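Inorganic pyrophosphatase (Coxiella burnetii, PDB 3TR4) probably catalyses the magnesium-dependent hydrolysis of inorganic pyrophosphate to two phosphate ions, working as a homohexamer. Local coordinates at residues I21-N26 and C55-V60; F139-K144 and W151-G156. All blocks are in the same frame, centred on the assembly; numbering follows the deposited sequence.

Contact 1: I21-N26 and C55-V60; sequences IEIPAN and CNYGFV
Residues 21-23 and 56-59 pair as antiparallel strands whose short axes approach to 4.5 Å, their directions 130° apart. Two successive amides converge on one carbonyl: Glu22 N lies 2.8 Å from Tyr57 O, in the carbonyl plane, and Ile23 N reaches the same oxygen at 3.1 Å from slightly off that plane. Tyr57 N returns a bond of 2.8 Å to Ile23 O. The extra residue shifts the register by one, so that Ile21 comes to face Gly58. Gly58, with no side chain, lets its CA pack close against the backbone of Ile21, and a residue this small suits so tight a place. Beyond the end of strand 21-23, the Asn56 side chain takes up the next backbone amide. Its CG stands anti to the carbonyl carbon (chi1 -50°), which carries OD1 to 2.9 Å from Ala25 N; Ala25 N sits well above the plane of the side-chain carbonyl of Asn56. Val81 N also binds OD1, while Asn56 ND2 is held by Thr77 and Val75, so both ends of the buried amide are engaged and its rotation is fixed. Ile23 and Tyr57 project side by side from the same face, where Ile23 CD1, 3.8 Å from Tyr57 CD2, gives the buried ring an apolar neighbour. Glu22 runs obliquely by the Tyr57 ring and on to Phe59, which it crosses at about a right angle; CG lies at the Phe59 ring edge, and the main polar partner of OE2 is Tyr34 N on strand 30-35. This is a classic beta bulge in the central sheet of a soluble (family I) pyrophosphatase; Tyr57, a predicted substrate-binding residue, lies beside Asp72 and the bound manganese ion.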
ATOM      1  N   ILE B  21     -15.340 -13.924   3.033  1.00 21.87           N
ATOM      2  CA  ILE B  21     -14.608 -13.260   1.965  1.00 21.09           C
ATOM      3  C   ILE B  21     -13.312 -14.005   1.661  1.00 24.13           C
ATOM      4  O   ILE B  21     -12.586 -14.399   2.571  1.00 28.92           O
ATOM      5  CB  ILE B  21     -14.308 -11.794   2.320  1.00 20.84           C
ATOM      6  CG1 ILE B  21     -15.615 -11.006   2.451  1.00 20.63           C
ATOM      7  CG2 ILE B  21     -13.414 -11.162   1.264  1.00 19.01           C
ATOM      8  CD1 ILE B  21     -16.419 -10.927   1.166  1.00 24.05           C
ATOM      9  N   GLU B  22     -13.038 -14.202   0.376  1.00 18.96           N
ATOM     10  CA  GLU B  22     -11.841 -14.917  -0.050  1.00 23.09           C
ATOM     11  C   GLU B  22     -10.893 -13.996  -0.813  1.00 24.05           C
ATOM     12  O   GLU B  22      -9.676 -14.152  -0.742  1.00 26.26           O
ATOM     13  CB  GLU B  22     -12.223 -16.140  -0.895  1.00 20.87           C
ATOM     14  CG  GLU B  22     -12.890 -17.258  -0.093  1.00 22.46           C
ATOM     15  CD  GLU B  22     -13.412 -18.390  -0.965  1.00 32.79           C
ATOM     16  OE1 GLU B  22     -13.981 -18.103  -2.040  1.00 37.36           O
ATOM     17  OE2 GLU B  22     -13.253 -19.566  -0.574  1.00 34.43           O
ATOM     18  N   ILE B  23     -11.461 -13.029  -1.529  1.00 22.51           N
ATOM     19  CA  ILE B  23     -10.681 -12.087  -2.326  1.00 20.20           C
ATOM     20  C   ILE B  23     -11.224 -10.675  -2.136  1.00 21.91           C
ATOM     21  O   ILE B  23     -12.408 -10.436  -2.358  1.00 25.24           O
ATOM     22  CB  ILE B  23     -10.780 -12.420  -3.827  1.00 21.16           C
ATOM     23  CG1 ILE B  23     -10.440 -13.889  -4.080  1.00 27.87           C
ATOM     24  CG2 ILE B  23      -9.891 -11.488  -4.642  1.00 21.35           C
ATOM     25  CD1 ILE B  23     -10.710 -14.325  -5.499  1.00 33.18           C
ATOM     26  N   PRO B  24     -10.359  -9.730  -1.741  1.00 22.73           N
ATOM     27  CA  PRO B  24     -10.811  -8.357  -1.493  1.00 22.72           C
ATOM     28  C   PRO B  24     -10.983  -7.590  -2.797  1.00 24.32           C
ATOM     29  O   PRO B  24     -10.352  -7.942  -3.794  1.00 18.83           O
ATOM     30  CB  PRO B  24      -9.648  -7.762  -0.707  1.00 26.22           C
ATOM     31  CG  PRO B  24      -8.452  -8.456  -1.273  1.00 27.18           C
ATOM     32  CD  PRO B  24      -8.897  -9.861  -1.593  1.00 23.53           C
ATOM     33  N   ALA B  25     -11.823  -6.559  -2.789  1.00 25.68           N
ATOM     34  CA  ALA B  25     -11.941  -5.671  -3.938  1.00 18.88           C
ATOM     35  C   ALA B  25     -10.562  -5.130  -4.292  1.00 20.66           C
ATOM     36  O   ALA B  25      -9.795  -4.755  -3.406  1.00 21.32           O
ATOM     37  CB  ALA B  25     -12.895  -4.514  -3.622  1.00 19.24           C
ATOM     38  N   ASN B  26     -10.254  -5.088  -5.585  1.00 23.16           N
ATOM     39  CA  ASN B  26      -8.958  -4.602  -6.061  1.00 31.07           C
ATOM     40  C   ASN B  26      -7.792  -5.562  -5.827  1.00 28.70           C
ATOM     41  O   ASN B  26      -6.638  -5.212  -6.066  1.00 32.51           O
ATOM     42  CB  ASN B  26      -8.635  -3.228  -5.467  1.00 40.98           C
ATOM     43  CG  ASN B  26      -9.199  -2.093  -6.295  1.00 59.62           C
ATOM     44  OD1 ASN B  26     -10.349  -1.689  -6.117  1.00 67.88           O
ATOM     45  ND2 ASN B  26      -8.391  -1.573  -7.212  1.00 60.62           N
ATOM     46  N   CYS B  55     -14.726  -6.036  -7.136  1.00 22.60           N
ATOM     47  CA  CYS B  55     -15.482  -6.043  -5.891  1.00 18.35           C
ATOM     48  C   CYS B  55     -14.971  -7.185  -5.026  1.00 25.50           C
ATOM     49  O   CYS B  55     -14.135  -7.968  -5.476  1.00 19.43           O
ATOM     50  CB  CYS B  55     -16.975  -6.223  -6.169  1.00 23.02           C
ATOM     51  SG  CYS B  55     -17.396  -7.716  -7.105  1.00 34.76           S
ATOM     52  N   ASN B  56     -15.454  -7.285  -3.790  1.00 21.69           N
ATOM     53  CA  ASN B  56     -15.068  -8.409  -2.947  1.00 19.81           C
ATOM     54  C   ASN B  56     -15.733  -9.681  -3.443  1.00 26.89           C
ATOM     55  O   ASN B  56     -16.791  -9.635  -4.070  1.00 21.98           O
ATOM     56  CB  ASN B  56     -15.421  -8.176  -1.477  1.00 20.56           C
ATOM     57  CG  ASN B  56     -14.939  -6.837  -0.965  1.00 20.23           C
ATOM     58  OD1 ASN B  56     -13.757  -6.653  -0.668  1.00 22.23           O
ATOM     59  ND2 ASN B  56     -15.860  -5.892  -0.853  1.00 23.00           N
ATOM     60  N   TYR B  57     -15.107 -10.815  -3.155  1.00 22.96           N
ATOM     61  CA  TYR B  57     -15.592 -12.096  -3.649  1.00 21.07           C
ATOM     62  C   TYR B  57     -15.506 -13.137  -2.544  1.00 20.66           C
ATOM     63  O   TYR B  57     -14.499 -13.226  -1.841  1.00 23.99           O
ATOM     64  CB  TYR B  57     -14.769 -12.525  -4.865  1.00 23.28           C
ATOM     65  CG  TYR B  57     -15.117 -13.885  -5.432  1.00 30.74           C
ATOM     66  CD1 TYR B  57     -16.102 -14.027  -6.398  1.00 31.47           C
ATOM     67  CD2 TYR B  57     -14.438 -15.024  -5.019  1.00 35.26           C
ATOM     68  CE1 TYR B  57     -16.412 -15.266  -6.928  1.00 39.82           C
ATOM     69  CE2 TYR B  57     -14.742 -16.266  -5.540  1.00 38.39           C
ATOM     70  CZ  TYR B  57     -15.729 -16.382  -6.494  1.00 47.12           C
ATOM     71  OH  TYR B  57     -16.032 -17.619  -7.013  1.00 58.84           O
ATOM     72  N   GLY B  58     -16.563 -13.923  -2.390  1.00 20.43           N
ATOM     73  CA  GLY B  58     -16.585 -14.946  -1.362  1.00 22.68           C
ATOM     74  C   GLY B  58     -17.624 -16.011  -1.638  1.00 20.54           C
ATOM     75  O   GLY B  58     -18.046 -16.199  -2.775  1.00 24.74           O
ATOM     76  N   PHE B  59     -18.045 -16.701  -0.586  1.00 20.36           N
ATOM     77  CA  PHE B  59     -19.027 -17.763  -0.713  1.00 24.02           C
ATOM     78  C   PHE B  59     -19.937 -17.792   0.506  1.00 24.73           C
ATOM     79  O   PHE B  59     -19.603 -17.238   1.557  1.00 26.37           O
ATOM     80  CB  PHE B  59     -18.326 -19.114  -0.866  1.00 24.51           C
ATOM     81  CG  PHE B  59     -17.563 -19.543   0.359  1.00 30.58           C
ATOM     82  CD1 PHE B  59     -16.251 -19.142   0.551  1.00 29.22           C
ATOM     83  CD2 PHE B  59     -18.161 -20.340   1.320  1.00 26.52           C
ATOM     84  CE1 PHE B  59     -15.549 -19.532   1.678  1.00 31.56           C
ATOM     85  CE2 PHE B  59     -17.466 -20.733   2.447  1.00 28.06           C
ATOM     86  CZ  PHE B  59     -16.160 -20.331   2.627  1.00 32.40           C
ATOM     87  N   VAL B  60     -21.091 -18.433   0.356  1.00 26.62           N
ATOM     88  CA  VAL B  60     -22.006 -18.653   1.470  1.00 23.18           C
ATOM     89  C   VAL B  60     -21.727 -20.020   2.077  1.00 23.76           C
ATOM     90  O   VAL B  60     -21.854 -21.034   1.394  1.00 23.00           O
ATOM     91  CB  VAL B  60     -23.481 -18.625   1.007  1.00 23.41           C
ATOM     92  CG1 VAL B  60     -24.426 -18.685   2.207  1.00 21.66           C
ATOM     93  CG2 VAL B  60     -23.750 -17.391   0.172  1.00 20.41           C
TER

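Contact 2: F139-K144 and W151-G156; sequences FFERYK and WAKVKG
Glu141 turns its CG anti to its own carbonyl carbon (chi1 -64°) and then bends at chi2 (-139°), a combination that brings the carboxylate across to the backbone of Val154. There OE1 accepts from Val154 N at 3.1 Å, the amide approaching from above the carboxylate plane rather than within it. A glutamate suits this place because it reaches from the last turn of the helix to a backbone amide of the strand, while its CG packs on Val154. Val154 has CG1 anti to the backbone N (chi1 175°), which leaves CG2 facing the helix: it lies close to Glu141 CG, at 3.4 Å, and within 4.0 Å of Phe140 CB. The side chains of Glu141 and Val154 cross at about a right angle. On the same side of the strand, Ala152 CB comes to 3.3 Å from Phe140 O, a buried carbonyl that finds no hydrogen-bond partner; a methyl group is small enough to let the helix end settle this near. Lys153 sets out away from the helix, yet its bent chain brings CD to 3.7 Å from Glu141 OE1. Its ammonium NZ stays 4.6 Å from that oxygen, near enough perhaps to favour the negative charge without forming an ion pair; NZ instead makes a weak hydrogen bond to Val154 O. Beyond the helix, the extended Lys144 passes its CD 3.7 Å from Trp151 O on its way to a salt bridge with Glu100, which also accepts from Trp151 N. The contact joins the C-terminal part of helix 130-142 to strand 152-159 at the border of the sheet; its segment 139-144 includes Tyr143, a predicted substrate-binding residue of the pyrophosphatase active site, its ring held between Lys144 CG and Phe140 CD1 on opposite faces.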
ATOM      1  N   PHE B 139     -15.014  -8.174 -16.372  1.00 26.26           N
ATOM      2  CA  PHE B 139     -13.997  -8.895 -15.611  1.00 27.10           C
ATOM      3  C   PHE B 139     -14.196 -10.410 -15.652  1.00 24.08           C
ATOM      4  O   PHE B 139     -13.261 -11.156 -15.925  1.00 24.82           O
ATOM      5  CB  PHE B 139     -13.946  -8.426 -14.154  1.00 27.07           C
ATOM      6  CG  PHE B 139     -12.985  -9.218 -13.303  1.00 27.83           C
ATOM      7  CD1 PHE B 139     -13.425 -10.307 -12.569  1.00 24.20           C
ATOM      8  CD2 PHE B 139     -11.640  -8.884 -13.254  1.00 26.99           C
ATOM      9  CE1 PHE B 139     -12.546 -11.045 -11.793  1.00 29.01           C
ATOM     10  CE2 PHE B 139     -10.753  -9.615 -12.480  1.00 29.87           C
ATOM     11  CZ  PHE B 139     -11.207 -10.701 -11.748  1.00 29.00           C
ATOM     12  N   PHE B 140     -15.410 -10.869 -15.377  1.00 26.25           N
ATOM     13  CA  PHE B 140     -15.635 -12.309 -15.306  1.00 30.37           C
ATOM     14  C   PHE B 140     -15.637 -12.986 -16.673  1.00 32.40           C
ATOM     15  O   PHE B 140     -15.425 -14.193 -16.777  1.00 40.68           O
ATOM     16  CB  PHE B 140     -16.880 -12.637 -14.483  1.00 29.20           C
ATOM     17  CG  PHE B 140     -16.658 -12.493 -13.009  1.00 35.07           C
ATOM     18  CD1 PHE B 140     -15.949 -13.460 -12.309  1.00 34.15           C
ATOM     19  CD2 PHE B 140     -17.115 -11.380 -12.329  1.00 30.17           C
ATOM     20  CE1 PHE B 140     -15.720 -13.327 -10.953  1.00 29.54           C
ATOM     21  CE2 PHE B 140     -16.890 -11.240 -10.967  1.00 30.07           C
ATOM     22  CZ  PHE B 140     -16.193 -12.216 -10.281  1.00 28.60           C
ATOM     23  N   GLU B 141     -15.841 -12.199 -17.719  1.00 35.65           N
ATOM     24  CA  GLU B 141     -15.739 -12.715 -19.073  1.00 42.84           C
ATOM     25  C   GLU B 141     -14.284 -12.870 -19.509  1.00 39.27           C
ATOM     26  O   GLU B 141     -13.969 -13.718 -20.341  1.00 38.96           O
ATOM     27  CB  GLU B 141     -16.470 -11.796 -20.053  1.00 50.11           C
ATOM     28  CG  GLU B 141     -17.964 -11.713 -19.820  1.00 60.52           C
ATOM     29  CD  GLU B 141     -18.752 -11.727 -21.112  1.00 68.61           C
ATOM     30  OE1 GLU B 141     -19.067 -12.834 -21.603  1.00 63.31           O
ATOM     31  OE2 GLU B 141     -19.051 -10.633 -21.637  1.00 74.64           O
ATOM     32  N   ARG B 142     -13.398 -12.056 -18.942  1.00 33.88           N
ATOM     33  CA  ARG B 142     -12.031 -11.971 -19.447  1.00 36.01           C
ATOM     34  C   ARG B 142     -10.948 -12.496 -18.503  1.00 40.07           C
ATOM     35  O   ARG B 142      -9.809 -12.693 -18.924  1.00 43.87           O
ATOM     36  CB  ARG B 142     -11.702 -10.528 -19.849  1.00 35.30           C
ATOM     37  CG  ARG B 142     -12.537  -9.985 -20.996  1.00 42.34           C
ATOM     38  CD  ARG B 142     -12.517 -10.929 -22.189  1.00 52.92           C
ATOM     39  NE  ARG B 142     -12.595 -10.212 -23.458  1.00 65.02           N
ATOM     40  CZ  ARG B 142     -13.677  -9.576 -23.898  1.00 70.01           C
ATOM     41  NH1 ARG B 142     -14.782  -9.556 -23.165  1.00 70.21           N
ATOM     42  NH2 ARG B 142     -13.651  -8.953 -25.068  1.00 70.16           N
ATOM     43  N   TYR B 143     -11.290 -12.725 -17.240  1.00 35.39           N
ATOM     44  CA  TYR B 143     -10.264 -13.023 -16.243  1.00 34.31           C
ATOM     45  C   TYR B 143      -9.594 -14.397 -16.385  1.00 38.04           C
ATOM     46  O   TYR B 143      -8.562 -14.649 -15.765  1.00 38.55           O
ATOM     47  CB  TYR B 143     -10.781 -12.798 -14.814  1.00 30.83           C
ATOM     48  CG  TYR B 143     -11.646 -13.898 -14.240  1.00 27.18           C
ATOM     49  CD1 TYR B 143     -11.455 -14.337 -12.935  1.00 26.42           C
ATOM     50  CD2 TYR B 143     -12.665 -14.481 -14.984  1.00 31.32           C
ATOM     51  CE1 TYR B 143     -12.240 -15.332 -12.391  1.00 33.07           C
ATOM     52  CE2 TYR B 143     -13.460 -15.486 -14.443  1.00 36.79           C
ATOM     53  CZ  TYR B 143     -13.241 -15.903 -13.146  1.00 38.85           C
ATOM     54  OH  TYR B 143     -14.018 -16.897 -12.593  1.00 44.28           O
ATOM     55  N   LYS B 144     -10.163 -15.271 -17.210  1.00 39.40           N
ATOM     56  CA  LYS B 144      -9.567 -16.585 -17.456  1.00 39.10           C
ATOM     57  C   LYS B 144      -8.828 -16.639 -18.793  1.00 39.76           C
ATOM     58  O   LYS B 144      -8.289 -17.680 -19.174  1.00 47.15           O
ATOM     59  CB  LYS B 144     -10.637 -17.681 -17.425  1.00 36.47           C
ATOM     60  CG  LYS B 144     -11.243 -17.949 -16.054  1.00 41.10           C
ATOM     61  CD  LYS B 144     -12.203 -19.133 -16.119  1.00 45.04           C
ATOM     62  CE  LYS B 144     -12.639 -19.582 -14.735  1.00 49.40           C
ATOM     63  NZ  LYS B 144     -13.437 -20.841 -14.785  1.00 50.42           N
ATOM     64  N   TRP B 151     -12.491 -21.323 -19.259  1.00 31.42           N
ATOM     65  CA  TRP B 151     -13.432 -20.665 -20.151  1.00 30.25           C
ATOM     66  C   TRP B 151     -14.539 -20.011 -19.341  1.00 32.47           C
ATOM     67  O   TRP B 151     -14.923 -20.511 -18.284  1.00 26.80           O
ATOM     68  CB  TRP B 151     -14.030 -21.681 -21.124  1.00 36.81           C
ATOM     69  CG  TRP B 151     -14.952 -21.084 -22.140  1.00 42.78           C
ATOM     70  CD1 TRP B 151     -14.595 -20.393 -23.261  1.00 49.55           C
ATOM     71  CD2 TRP B 151     -16.383 -21.136 -22.140  1.00 42.04           C
ATOM     72  NE1 TRP B 151     -15.716 -20.006 -23.958  1.00 50.44           N
ATOM     73  CE2 TRP B 151     -16.828 -20.450 -23.289  1.00 47.13           C
ATOM     74  CE3 TRP B 151     -17.333 -21.693 -21.279  1.00 40.78           C
ATOM     75  CZ2 TRP B 151     -18.178 -20.307 -23.598  1.00 47.41           C
ATOM     76  CZ3 TRP B 151     -18.674 -21.550 -21.589  1.00 43.34           C
ATOM     77  CH2 TRP B 151     -19.084 -20.863 -22.737  1.00 44.73           C
ATOM     78  N   ALA B 152     -15.045 -18.889 -19.835  1.00 30.53           N
ATOM     79  CA  ALA B 152     -16.112 -18.174 -19.151  1.00 31.37           C
ATOM     80  C   ALA B 152     -17.000 -17.454 -20.148  1.00 36.68           C
ATOM     81  O   ALA B 152     -16.540 -16.999 -21.200  1.00 35.14           O
ATOM     82  CB  ALA B 152     -15.535 -17.191 -18.152  1.00 32.06           C
ATOM     83  N   LYS B 153     -18.279 -17.362 -19.810  1.00 35.72           N
ATOM     84  CA  LYS B 153     -19.246 -16.653 -20.626  1.00 35.27           C
ATOM     85  C   LYS B 153     -20.333 -16.113 -19.712  1.00 32.41           C
ATOM     86  O   LYS B 153     -21.099 -16.880 -19.128  1.00 30.12           O
ATOM     87  CB  LYS B 153     -19.852 -17.590 -21.671  1.00 33.34           C
ATOM     88  CG  LYS B 153     -20.918 -16.954 -22.550  1.00 45.19           C
ATOM     89  CD  LYS B 153     -20.343 -15.844 -23.410  1.00 55.89           C
ATOM     90  CE  LYS B 153     -21.352 -15.371 -24.443  1.00 62.20           C
ATOM     91  NZ  LYS B 153     -22.605 -14.863 -23.815  1.00 65.34           N
ATOM     92  N   VAL B 154     -20.382 -14.791 -19.572  1.00 29.28           N
ATOM     93  CA  VAL B 154     -21.417 -14.154 -18.767  1.00 28.76           C
ATOM     94  C   VAL B 154     -22.674 -13.950 -19.598  1.00 35.59           C
ATOM     95  O   VAL B 154     -22.623 -13.382 -20.689  1.00 41.24           O
ATOM     96  CB  VAL B 154     -20.941 -12.812 -18.195  1.00 28.86           C
ATOM     97  CG1 VAL B 154     -22.086 -12.102 -17.462  1.00 26.33           C
ATOM     98  CG2 VAL B 154     -19.762 -13.031 -17.268  1.00 33.36           C
ATOM     99  N   LYS B 155     -23.804 -14.422 -19.076  1.00 28.39           N
ATOM    100  CA  LYS B 155     -25.064 -14.383 -19.807  1.00 28.29           C
ATOM    101  C   LYS B 155     -25.841 -13.087 -19.565  1.00 37.23           C
ATOM    102  O   LYS B 155     -26.487 -12.559 -20.473  1.00 32.93           O
ATOM    103  CB  LYS B 155     -25.926 -15.587 -19.427  1.00 32.40           C
ATOM    104  CG  LYS B 155     -25.216 -16.925 -19.562  1.00 35.89           C
ATOM    105  CD  LYS B 155     -24.745 -17.158 -20.987  1.00 42.17           C
ATOM    106  CE  LYS B 155     -23.997 -18.479 -21.115  1.00 48.79           C
ATOM    107  NZ  LYS B 155     -24.856 -19.650 -20.786  1.00 48.18           N
ATOM    108  N   GLY B 156     -25.781 -12.577 -18.338  1.00 34.83           N
ATOM    109  CA  GLY B 156     -26.499 -11.364 -17.993  1.00 34.86           C
ATOM    110  C   GLY B 156     -26.799 -11.263 -16.511  1.00 38.00           C
ATOM    111  O   GLY B 156     -26.387 -12.113 -15.722  1.00 40.53           O
TER

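Contact 1 closes before contact 2 opens along the chain, and their centres lie about 17 Å apart. Both reach the same mixed sheet: contact 1 pairs strands 16-23 and 56-59, whereas contact 2 lays helix 130-142 against strand 152-159, which is joined to 16-23 through strand 86-99. The two meet directly where Tyr57 CD1 packs 4.3 Å from Phe140 CZ. Each carries a tyrosine predicted to bind substrate, Tyr57 in the first and Tyr143 in the second, which is consistent with the two contacts bordering one active site, where Asp67, Asp72 and Asp104 hold the manganese ion.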